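Local coordinates for protein rRNA adenine N-6-methyltransferase (Saccharopolyspora erythraea, PDB 6NVM) that dimethylates the N6 position of a single adenine in 23S rRNA using S-adenosyl-L-methionine, lowering ribosomal affinity for macrolide, lincosamide and streptogramin B antibiotics, at residues Trp181-Val186 against Met237-Phe242; Trp189-Trp194 against Ala229-Tyr234; Leu266-Val271 against Trp285-Glu290. All coordinates share one frame; numbering follows the deposited sequence.

Interaction 1. Residues Trp181-Val186 against Met237-Phe242; sequences WSRLTV and MVELCF. With SO4 (sulfate ion), chain B.
With CG placed opposite the backbone nitrogen (chi1 172°) and the chain running extended from CG to NE, R183 reaches across to E239, whose CG lies anti to its carbonyl carbon, beside the backbone N, and whose chain folds back at chi2 to present its carboxylate. The guanidinium takes the carboxylate side-on, one nitrogen to each oxygen. R183 NE to E239 OE1 measures 3.2 Å, with the acceptor in the guanidinium plane but the donor well above the carboxylate plane; R183 NH2 to E239 OE2 is shorter, 2.6 Å, and arrives on the syn side of that oxygen, but tilted out of the carboxylate plane. The two planes stand 57° apart, so this two-point salt bridge is twisted rather than flat. On its way there the arginine passes over F242: its CB sits 3.9 Å from the centroid of the F242 ring, 19° off the ring normal, a CH-pi contact. Aliphatic stem and charged head thus serve different partners.

The contact joins the start of helix 183-188, inserted between strands 159-167 and 192-200 of the Rossmann-like methyltransferase sheet, to helix 228-243 of the helical C-terminal region. S182 is the N-cap of the former, and a sulfate, probably from the crystallisation liquor, sits at this helix start: S182 OG donates to its O3 at 2.7 Å, and the backbone N of L184 donates to the same O3 at 2.9 Å. R183 NH1 comes so close to sulfate O2 that the bond there is doubtful in detail. Deeper in, V186 CG1 meets V238 CG1 at 3.7 Å.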
loop_
_atom_site.group_PDB
_atom_site.type_symbol
_atom_site.label_atom_id
_atom_site.label_comp_id
_atom_site.label_asym_id
_atom_site.label_seq_id
_atom_site.Cartn_x
_atom_site.Cartn_y
_atom_site.Cartn_z
ATOM N N TRP A 181 10.144 -8.068 -5.644
ATOM C CA TRP A 181 9.807 -6.729 -5.174
ATOM C C TRP A 181 9.304 -5.858 -6.314
ATOM O O TRP A 181 9.930 -5.787 -7.378
ATOM C CB TRP A 181 11.017 -6.066 -4.514
ATOM C CG TRP A 181 11.397 -6.737 -3.249
ATOM C CD1 TRP A 181 12.310 -7.737 -3.091
ATOM C CD2 TRP A 181 10.854 -6.476 -1.955
ATOM N NE1 TRP A 181 12.374 -8.112 -1.772
ATOM C CE2 TRP A 181 11.488 -7.353 -1.054
ATOM C CE3 TRP A 181 9.895 -5.586 -1.470
ATOM C CZ2 TRP A 181 11.201 -7.361 0.305
ATOM C CZ3 TRP A 181 9.607 -5.597 -0.116
ATOM C CH2 TRP A 181 10.258 -6.482 0.755
ATOM N N SER A 182 8.180 -5.194 -6.075
ATOM C CA SER A 182 7.656 -4.207 -7.005
ATOM C C SER A 182 8.563 -2.984 -7.052
ATOM O O SER A 182 9.098 -2.545 -6.031
ATOM C CB SER A 182 6.248 -3.796 -6.575
ATOM O OG SER A 182 5.822 -2.619 -7.236
ATOM N N ARG A 183 8.732 -2.434 -8.253
ATOM C CA ARG A 183 9.491 -1.200 -8.414
ATOM C C ARG A 183 8.895 -0.068 -7.584
ATOM O O ARG A 183 9.627 0.713 -6.966
ATOM C CB ARG A 183 9.526 -0.820 -9.894
ATOM C CG ARG A 183 10.126 0.551 -10.215
ATOM C CD ARG A 183 9.894 0.893 -11.686
ATOM N NE ARG A 183 9.843 2.332 -11.944
ATOM C CZ ARG A 183 8.782 3.103 -11.709
ATOM N NH1 ARG A 183 7.678 2.588 -11.181
ATOM N NH2 ARG A 183 8.829 4.403 -11.982
ATOM N N LEU A 184 7.569 0.057 -7.580
ATOM C CA LEU A 184 6.938 1.123 -6.811
ATOM C C LEU A 184 7.217 0.964 -5.320
ATOM O O LEU A 184 7.419 1.955 -4.611
ATOM C CB LEU A 184 5.433 1.141 -7.082
ATOM C CG LEU A 184 4.624 2.241 -6.386
ATOM C CD1 LEU A 184 5.071 3.627 -6.835
ATOM C CD2 LEU A 184 3.138 2.057 -6.656
ATOM N N THR A 185 7.249 -0.276 -4.830
ATOM C CA THR A 185 7.558 -0.509 -3.422
ATOM C C THR A 185 8.962 -0.021 -3.083
ATOM O O THR A 185 9.171 0.635 -2.055
ATOM C CB THR A 185 7.418 -1.998 -3.090
ATOM O OG1 THR A 185 6.083 -2.431 -3.381
ATOM C CG2 THR A 185 7.708 -2.258 -1.620
ATOM N N VAL A 186 9.937 -0.327 -3.942
ATOM C CA VAL A 186 11.310 0.116 -3.704
ATOM C C VAL A 186 11.401 1.637 -3.773
ATOM O O VAL A 186 12.056 2.272 -2.935
ATOM C CB VAL A 186 12.258 -0.558 -4.712
ATOM C CG1 VAL A 186 13.688 -0.033 -4.559
ATOM C CG2 VAL A 186 12.214 -2.075 -4.553
ATOM N N MET A 237 18.408 6.466 -8.929
ATOM C CA MET A 237 19.173 5.223 -8.925
ATOM C C MET A 237 18.263 4.015 -9.121
ATOM O O MET A 237 18.595 3.097 -9.881
ATOM C CB MET A 237 19.954 5.090 -7.616
ATOM C CG MET A 237 20.703 3.760 -7.446
ATOM S SD MET A 237 21.045 3.353 -5.725
ATOM C CE MET A 237 19.389 3.004 -5.114
ATOM N N VAL A 238 17.126 3.984 -8.424
ATOM C CA VAL A 238 16.206 2.858 -8.547
ATOM C C VAL A 238 15.658 2.782 -9.964
ATOM O O VAL A 238 15.630 1.708 -10.578
ATOM C CB VAL A 238 15.080 2.974 -7.504
ATOM C CG1 VAL A 238 14.039 1.885 -7.714
ATOM C CG2 VAL A 238 15.662 2.880 -6.095
ATOM N N GLU A 239 15.218 3.922 -10.504
ATOM C CA GLU A 239 14.762 3.969 -11.890
ATOM C C GLU A 239 15.819 3.403 -12.829
ATOM O O GLU A 239 15.529 2.543 -13.666
ATOM C CB GLU A 239 14.426 5.408 -12.284
ATOM C CG GLU A 239 13.185 5.974 -11.617
ATOM C CD GLU A 239 11.895 5.457 -12.231
ATOM O OE1 GLU A 239 11.945 4.484 -13.015
ATOM O OE2 GLU A 239 10.827 6.033 -11.932
ATOM N N LEU A 240 17.056 3.879 -12.691
ATOM C CA LEU A 240 18.133 3.454 -13.579
ATOM C C LEU A 240 18.299 1.939 -13.575
ATOM O O LEU A 240 18.477 1.323 -14.631
ATOM C CB LEU A 240 19.437 4.137 -13.162
ATOM C CG LEU A 240 20.719 3.657 -13.837
ATOM C CD1 LEU A 240 20.639 3.846 -15.344
ATOM C CD2 LEU A 240 21.912 4.401 -13.253
ATOM N N CYS A 241 18.247 1.321 -12.397
ATOM C CA CYS A 241 18.523 -0.108 -12.297
ATOM C C CYS A 241 17.359 -0.960 -12.782
ATOM O O CYS A 241 17.582 -2.062 -13.295
ATOM C CB CYS A 241 18.867 -0.476 -10.853
ATOM S SG CYS A 241 20.434 0.211 -10.275
ATOM N N PHE A 242 16.122 -0.483 -12.634
ATOM C CA PHE A 242 14.971 -1.267 -13.055
ATOM C C PHE A 242 14.774 -1.272 -14.568
ATOM O O PHE A 242 13.989 -2.086 -15.065
ATOM C CB PHE A 242 13.704 -0.761 -12.355
ATOM C CG PHE A 242 13.404 -1.477 -11.063
ATOM C CD1 PHE A 242 13.959 -1.045 -9.865
ATOM C CD2 PHE A 242 12.585 -2.598 -11.051
ATOM C CE1 PHE A 242 13.694 -1.706 -8.677
ATOM C CE2 PHE A 242 12.310 -3.268 -9.865
ATOM C CZ PHE A 242 12.867 -2.824 -8.677
HETATM S S SO4 B . 5.524 -0.656 -10.713
HETATM O O1 SO4 B . 5.671 -1.376 -11.975
HETATM O O2 SO4 B . 6.222 0.624 -10.800
HETATM O O3 SO4 B . 6.094 -1.455 -9.631
HETATM O O4 SO4 B . 4.107 -0.413 -10.445
#

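Interaction 2. Residues Trp189-Trp194 against Ala229-Tyr234; sequences WPLFEW and AALERY
P190 projects toward segment 229-234 of helix 228-243 and fits the shallow hollow between L231 and Y234, two residues about one helical turn apart whose side chains both extend toward the loop. The proline ring is the bump. Its CB lies 3.9 Å from L231 CD1, which forms one wall, and its CG lies 3.4 Å from Y234 CE2, which forms the other. That second approach is oblique to the tyrosine ring; proline and tyrosine come at each other from opposite directions. Y234 turns its CG opposite the backbone nitrogen (chi1 170°), which carries the ring out from the helix and along P190, with P190 CD still 3.7 Å from Y234 CE2. L231 adopts a similar first torsion and branches so that CD1 faces the proline, while CD2 faces L191. This last pair is looser, L191 CD2 to L231 CD2 being 4.3 Å.

No hydrogen bond crosses between the segments, and the buried surface is modest at 187 Å². The polar end of Y234 is occupied elsewhere, its OH being hydrogen-bonded to the backbone oxygen of V186. L226 touches both L231 and Y234, adding to the apolar surroundings. The arrangement is an apolar loop-on-helix contact: the turn leading into strand 192-200, an edge strand of the seven-stranded Rossmann-like methyltransferase sheet, rests on helix 228-243 of the C-terminal helical region.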
loop_
_atom_site.group_PDB
_atom_site.type_symbol
_atom_site.label_atom_id
_atom_site.label_comp_id
_atom_site.label_asym_id
_atom_site.label_seq_id
_atom_site.Cartn_x
_atom_site.Cartn_y
_atom_site.Cartn_z
ATOM N N TRP A 189 9.743 3.119 -0.614
ATOM C CA TRP A 189 10.185 2.599 0.677
ATOM C C TRP A 189 10.737 3.667 1.609
ATOM O O TRP A 189 10.534 3.546 2.830
ATOM C CB TRP A 189 11.239 1.508 0.439
ATOM C CG TRP A 189 11.521 0.670 1.637
ATOM C CD1 TRP A 189 12.580 0.781 2.493
ATOM C CD2 TRP A 189 10.728 -0.418 2.121
ATOM N NE1 TRP A 189 12.493 -0.172 3.479
ATOM C CE2 TRP A 189 11.366 -0.922 3.272
ATOM C CE3 TRP A 189 9.543 -1.017 1.690
ATOM C CZ2 TRP A 189 10.858 -2.001 3.994
ATOM C CZ3 TRP A 189 9.038 -2.086 2.412
ATOM C CH2 TRP A 189 9.697 -2.568 3.547
ATOM N N PRO A 190 11.447 4.697 1.140
ATOM C CA PRO A 190 11.891 5.745 2.070
ATOM C C PRO A 190 10.747 6.509 2.706
ATOM O O PRO A 190 10.955 7.130 3.752
ATOM C CB PRO A 190 12.757 6.654 1.191
ATOM C CG PRO A 190 13.205 5.783 0.077
ATOM C CD PRO A 190 12.046 4.870 -0.192
ATOM N N LEU A 191 9.545 6.469 2.124
ATOM C CA LEU A 191 8.388 7.173 2.666
ATOM C C LEU A 191 7.351 6.254 3.287
ATOM O O LEU A 191 6.654 6.678 4.211
ATOM C CB LEU A 191 7.697 8.000 1.575
ATOM C CG LEU A 191 8.520 9.061 0.842
ATOM C CD1 LEU A 191 7.638 9.824 -0.150
ATOM C CD2 LEU A 191 9.166 10.009 1.823
ATOM N N PHE A 192 7.244 5.009 2.815
ATOM C CA PHE A 192 6.193 4.087 3.228
ATOM C C PHE A 192 6.752 2.718 3.581
ATOM O O PHE A 192 7.618 2.189 2.879
ATOM C CB PHE A 192 5.161 3.896 2.118
ATOM C CG PHE A 192 4.156 4.996 2.035
ATOM C CD1 PHE A 192 4.411 6.132 1.284
ATOM C CD2 PHE A 192 2.948 4.892 2.706
ATOM C CE1 PHE A 192 3.486 7.144 1.214
ATOM C CE2 PHE A 192 2.018 5.901 2.628
ATOM C CZ PHE A 192 2.290 7.027 1.885
ATOM N N GLU A 193 6.232 2.142 4.659
ATOM C CA GLU A 193 6.367 0.716 4.922
ATOM C C GLU A 193 5.248 -0.025 4.193
ATOM O O GLU A 193 4.114 0.459 4.116
ATOM C CB GLU A 193 6.310 0.430 6.427
ATOM C CG GLU A 193 7.285 1.256 7.268
ATOM C CD GLU A 193 7.051 1.115 8.772
ATOM O OE1 GLU A 193 6.029 0.528 9.175
ATOM O OE2 GLU A 193 7.898 1.596 9.554
ATOM N N TRP A 194 5.583 -1.176 3.614
ATOM C CA TRP A 194 4.624 -2.050 2.944
ATOM C C TRP A 194 4.641 -3.378 3.685
ATOM O O TRP A 194 5.692 -4.020 3.781
ATOM C CB TRP A 194 4.980 -2.269 1.468
ATOM C CG TRP A 194 5.023 -1.030 0.597
ATOM C CD1 TRP A 194 5.869 0.035 0.720
ATOM C CD2 TRP A 194 4.212 -0.763 -0.554
ATOM N NE1 TRP A 194 5.621 0.957 -0.273
ATOM C CE2 TRP A 194 4.609 0.489 -1.068
ATOM C CE3 TRP A 194 3.180 -1.459 -1.195
ATOM C CZ2 TRP A 194 4.012 1.059 -2.191
ATOM C CZ3 TRP A 194 2.582 -0.889 -2.305
ATOM C CH2 TRP A 194 3.000 0.358 -2.792
ATOM N N ALA A 229 16.796 16.470 -2.012
ATOM C CA ALA A 229 17.565 16.076 -3.186
ATOM C C ALA A 229 18.148 14.677 -3.035
ATOM O O ALA A 229 18.277 13.954 -4.029
ATOM C CB ALA A 229 18.684 17.086 -3.445
ATOM N N ALA A 230 18.511 14.278 -1.815
ATOM C CA ALA A 230 18.998 12.917 -1.621
ATOM C C ALA A 230 17.930 11.904 -2.008
ATOM O O ALA A 230 18.224 10.911 -2.684
ATOM C CB ALA A 230 19.443 12.712 -0.173
ATOM N N LEU A 231 16.679 12.141 -1.602
ATOM C CA LEU A 231 15.600 11.250 -2.007
ATOM C C LEU A 231 15.483 11.188 -3.525
ATOM O O LEU A 231 15.297 10.106 -4.096
ATOM C CB LEU A 231 14.280 11.706 -1.393
ATOM C CG LEU A 231 13.055 10.908 -1.845
ATOM C CD1 LEU A 231 13.181 9.443 -1.447
ATOM C CD2 LEU A 231 11.786 11.509 -1.265
ATOM N N GLU A 232 15.579 12.339 -4.198
ATOM C CA GLU A 232 15.510 12.347 -5.655
ATOM C C GLU A 232 16.655 11.549 -6.267
ATOM O O GLU A 232 16.464 10.844 -7.263
ATOM C CB GLU A 232 15.520 13.788 -6.177
ATOM C CG GLU A 232 14.252 14.572 -5.852
ATOM C CD GLU A 232 14.233 15.962 -6.469
ATOM O OE1 GLU A 232 14.992 16.203 -7.430
ATOM O OE2 GLU A 232 13.457 16.814 -5.989
ATOM N N ARG A 233 17.856 11.648 -5.687
ATOM C CA ARG A 233 18.977 10.865 -6.193
ATOM C C ARG A 233 18.736 9.373 -5.983
ATOM O O ARG A 233 19.088 8.554 -6.842
ATOM C CB ARG A 233 20.278 11.318 -5.529
ATOM C CG ARG A 233 20.718 12.723 -5.961
ATOM C CD ARG A 233 22.168 13.022 -5.596
ATOM N NE ARG A 233 22.416 12.894 -4.161
ATOM C CZ ARG A 233 22.174 13.843 -3.261
ATOM N NH1 ARG A 233 21.672 15.016 -3.629
ATOM N NH2 ARG A 233 22.433 13.617 -1.980
ATOM N N TYR A 234 18.119 9.003 -4.857
ATOM C CA TYR A 234 17.739 7.609 -4.636
ATOM C C TYR A 234 16.750 7.140 -5.696
ATOM O O TYR A 234 16.909 6.060 -6.276
ATOM C CB TYR A 234 17.138 7.452 -3.238
ATOM C CG TYR A 234 16.488 6.110 -2.977
ATOM C CD1 TYR A 234 17.234 5.027 -2.534
ATOM C CD2 TYR A 234 15.122 5.931 -3.164
ATOM C CE1 TYR A 234 16.639 3.798 -2.283
ATOM C CE2 TYR A 234 14.519 4.708 -2.918
ATOM C CZ TYR A 234 15.280 3.648 -2.476
ATOM O OH TYR A 234 14.682 2.434 -2.228
#

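Interaction 3. Residues Leu266-Val271 against Trp285-Glu290; sequences LDHAGV and WLRLFE
The side chains of H268 and E290 run at about a right angle to each other, while their ring and carboxylate planes are 53° apart. H268 NE2 donates to E290 OE1 over 2.9 Å, nearly straight at 171°; the oxygen lies in the ring plane, whereas the nitrogen approaches from above the carboxylate plane. E290 gets there with an extended chain, and H268 with CG opposite its backbone nitrogen (chi1 179°), which swings the ring toward the neighbouring helix. Over one face of that ring, offset toward the rim, lies CD of R287.

R287 bends at chi3, turning its guanidinium back over the end of helix 259-269. R287 NE donates to H268 O at 3.2 Å and R287 NH2 to A269 O at 2.8 Å, the latter nitrogen standing above the carbonyl plane. Two consecutive carbonyls of the last helical turn are thereby held by one side chain, which probably also balances the partial negative charge expected at a helix C-terminus.

Beneath this polar layer, A269 CB packs on L288 CB at 3.9 Å. Further in, L266 and L288 lie side by side and point the same way, with L266 CD2 3.8 Å from L288 CD1. Small A269 allows close approach: its CA is 4.9 Å from that of R287. The chain then leaves the helix at G270, whose positive phi, together with the backward bonds V271 N to L266 O and G270 N to D267 O, defines a Schellman motif ending helix 259-269, with R287 bonding the carbonyls of its last turn.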
loop_
_atom_site.group_PDB
_atom_site.type_symbol
_atom_site.label_atom_id
_atom_site.label_comp_id
_atom_site.label_asym_id
_atom_site.label_seq_id
_atom_site.Cartn_x
_atom_site.Cartn_y
_atom_site.Cartn_z
ATOM N N LEU A 266 27.981 -2.134 -4.156
ATOM C CA LEU A 266 27.428 -3.483 -4.212
ATOM C C LEU A 266 27.871 -4.302 -3.007
ATOM O O LEU A 266 27.049 -4.936 -2.334
ATOM C CB LEU A 266 27.849 -4.162 -5.517
ATOM C CG LEU A 266 27.215 -3.587 -6.783
ATOM C CD1 LEU A 266 27.922 -4.125 -8.022
ATOM C CD2 LEU A 266 25.727 -3.904 -6.843
ATOM N N ASP A 267 29.173 -4.284 -2.706
ATOM C CA ASP A 267 29.675 -5.052 -1.574
ATOM C C ASP A 267 29.074 -4.552 -0.260
ATOM O O ASP A 267 28.700 -5.350 0.604
ATOM C CB ASP A 267 31.202 -4.988 -1.529
ATOM C CG ASP A 267 31.869 -5.873 -2.585
ATOM O OD1 ASP A 267 31.157 -6.580 -3.336
ATOM O OD2 ASP A 267 33.119 -5.865 -2.659
ATOM N N HIS A 268 28.980 -3.230 -0.093
ATOM C CA HIS A 268 28.377 -2.670 1.113
ATOM C C HIS A 268 26.940 -3.149 1.283
ATOM O O HIS A 268 26.508 -3.474 2.399
ATOM C CB HIS A 268 28.441 -1.138 1.054
ATOM C CG HIS A 268 27.822 -0.458 2.235
ATOM N ND1 HIS A 268 28.255 -0.672 3.526
ATOM C CD2 HIS A 268 26.802 0.430 2.320
ATOM C CE1 HIS A 268 27.525 0.054 4.357
ATOM N NE2 HIS A 268 26.637 0.731 3.651
ATOM N N ALA A 269 26.183 -3.204 0.187
ATOM C CA ALA A 269 24.797 -3.636 0.230
ATOM C C ALA A 269 24.646 -5.148 0.298
ATOM O O ALA A 269 23.538 -5.630 0.558
ATOM C CB ALA A 269 24.048 -3.109 -0.995
ATOM N N GLY A 270 25.719 -5.905 0.086
ATOM C CA GLY A 270 25.596 -7.346 0.024
ATOM C C GLY A 270 24.898 -7.835 -1.225
ATOM O O GLY A 270 24.212 -8.862 -1.182
ATOM N N VAL A 271 25.063 -7.126 -2.341
ATOM C CA VAL A 271 24.384 -7.422 -3.597
ATOM C C VAL A 271 25.422 -7.838 -4.628
ATOM O O VAL A 271 26.487 -7.222 -4.734
ATOM C CB VAL A 271 23.583 -6.196 -4.082
ATOM C CG1 VAL A 271 23.003 -6.424 -5.462
ATOM C CG2 VAL A 271 22.471 -5.864 -3.070
ATOM N N TRP A 285 18.744 -1.848 -1.183
ATOM C CA TRP A 285 18.707 -0.643 -2.004
ATOM C C TRP A 285 19.162 0.580 -1.216
ATOM O O TRP A 285 19.888 1.434 -1.742
ATOM C CB TRP A 285 17.297 -0.420 -2.547
ATOM C CG TRP A 285 16.888 -1.344 -3.657
ATOM C CD1 TRP A 285 15.924 -2.308 -3.605
ATOM C CD2 TRP A 285 17.410 -1.372 -4.992
ATOM N NE1 TRP A 285 15.817 -2.937 -4.820
ATOM C CE2 TRP A 285 16.720 -2.383 -5.689
ATOM C CE3 TRP A 285 18.399 -0.646 -5.661
ATOM C CZ2 TRP A 285 16.990 -2.691 -7.021
ATOM C CZ3 TRP A 285 18.662 -0.951 -6.989
ATOM C CH2 TRP A 285 17.960 -1.965 -7.651
ATOM N N LEU A 286 18.736 0.690 0.045
ATOM C CA LEU A 286 19.151 1.819 0.875
ATOM C C LEU A 286 20.658 1.808 1.110
ATOM O O LEU A 286 21.322 2.847 1.018
ATOM C CB LEU A 286 18.415 1.785 2.213
ATOM C CG LEU A 286 16.910 2.024 2.191
ATOM C CD1 LEU A 286 16.327 1.763 3.585
ATOM C CD2 LEU A 286 16.630 3.435 1.736
ATOM N N ARG A 287 21.212 0.643 1.439
ATOM C CA ARG A 287 22.654 0.545 1.643
ATOM C C ARG A 287 23.412 0.836 0.353
ATOM O O ARG A 287 24.446 1.514 0.370
ATOM C CB ARG A 287 23.015 -0.843 2.171
ATOM C CG ARG A 287 22.699 -1.048 3.653
ATOM C CD ARG A 287 23.635 -2.085 4.279
ATOM N NE ARG A 287 23.531 -3.380 3.611
ATOM C CZ ARG A 287 22.600 -4.289 3.881
ATOM N NH1 ARG A 287 21.682 -4.054 4.811
ATOM N NH2 ARG A 287 22.583 -5.436 3.218
ATOM N N LEU A 288 22.915 0.322 -0.772
ATOM C CA LEU A 288 23.538 0.603 -2.060
ATOM C C LEU A 288 23.610 2.104 -2.308
ATOM O O LEU A 288 24.654 2.633 -2.710
ATOM C CB LEU A 288 22.753 -0.097 -3.173
ATOM C CG LEU A 288 23.333 -0.103 -4.589
ATOM C CD1 LEU A 288 24.567 -0.999 -4.655
ATOM C CD2 LEU A 288 22.273 -0.563 -5.591
ATOM N N PHE A 289 22.499 2.809 -2.070
ATOM C CA PHE A 289 22.472 4.248 -2.307
ATOM C C PHE A 289 23.382 4.976 -1.331
ATOM O O PHE A 289 24.086 5.916 -1.710
ATOM C CB PHE A 289 21.043 4.780 -2.194
ATOM C CG PHE A 289 20.960 6.277 -2.308
ATOM C CD1 PHE A 289 21.171 6.897 -3.526
ATOM C CD2 PHE A 289 20.699 7.062 -1.196
ATOM C CE1 PHE A 289 21.116 8.272 -3.638
ATOM C CE2 PHE A 289 20.641 8.441 -1.301
ATOM C CZ PHE A 289 20.853 9.046 -2.524
ATOM N N GLU A 290 23.370 4.553 -0.066
ATOM C CA GLU A 290 24.218 5.166 0.949
ATOM C C GLU A 290 25.664 5.242 0.480
ATOM O O GLU A 290 26.296 6.300 0.542
ATOM C CB GLU A 290 24.103 4.361 2.241
ATOM C CG GLU A 290 24.949 4.862 3.395
ATOM C CD GLU A 290 24.778 4.003 4.641
ATOM O OE1 GLU A 290 24.737 2.753 4.513
ATOM O OE2 GLU A 290 24.669 4.579 5.743
#

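All three contacts lie on the same side of the chain's centre, away from the predicted S-adenosyl-L-methionine site. Interactions 1 and 2 use successive turns of helix 228-243 to join it to helix 183-188 and to the turn just before strand 192-200; their centres are 11 Å apart, and V186 O to Y234 OH, 2.7 Å, links them directly as a probable hydrogen bond. Interaction 3, its centre about 14 and 15 Å from those of interactions 1 and 2, lies within the helical region. Its W285 bridges toward both: W285 CD1 is 3.3 Å from V186 CG1, and W285 CB is 3.9 Å from Y234 OH. F289 extends the same helix's packing, its CE1 lying 3.3 Å from Y234 N.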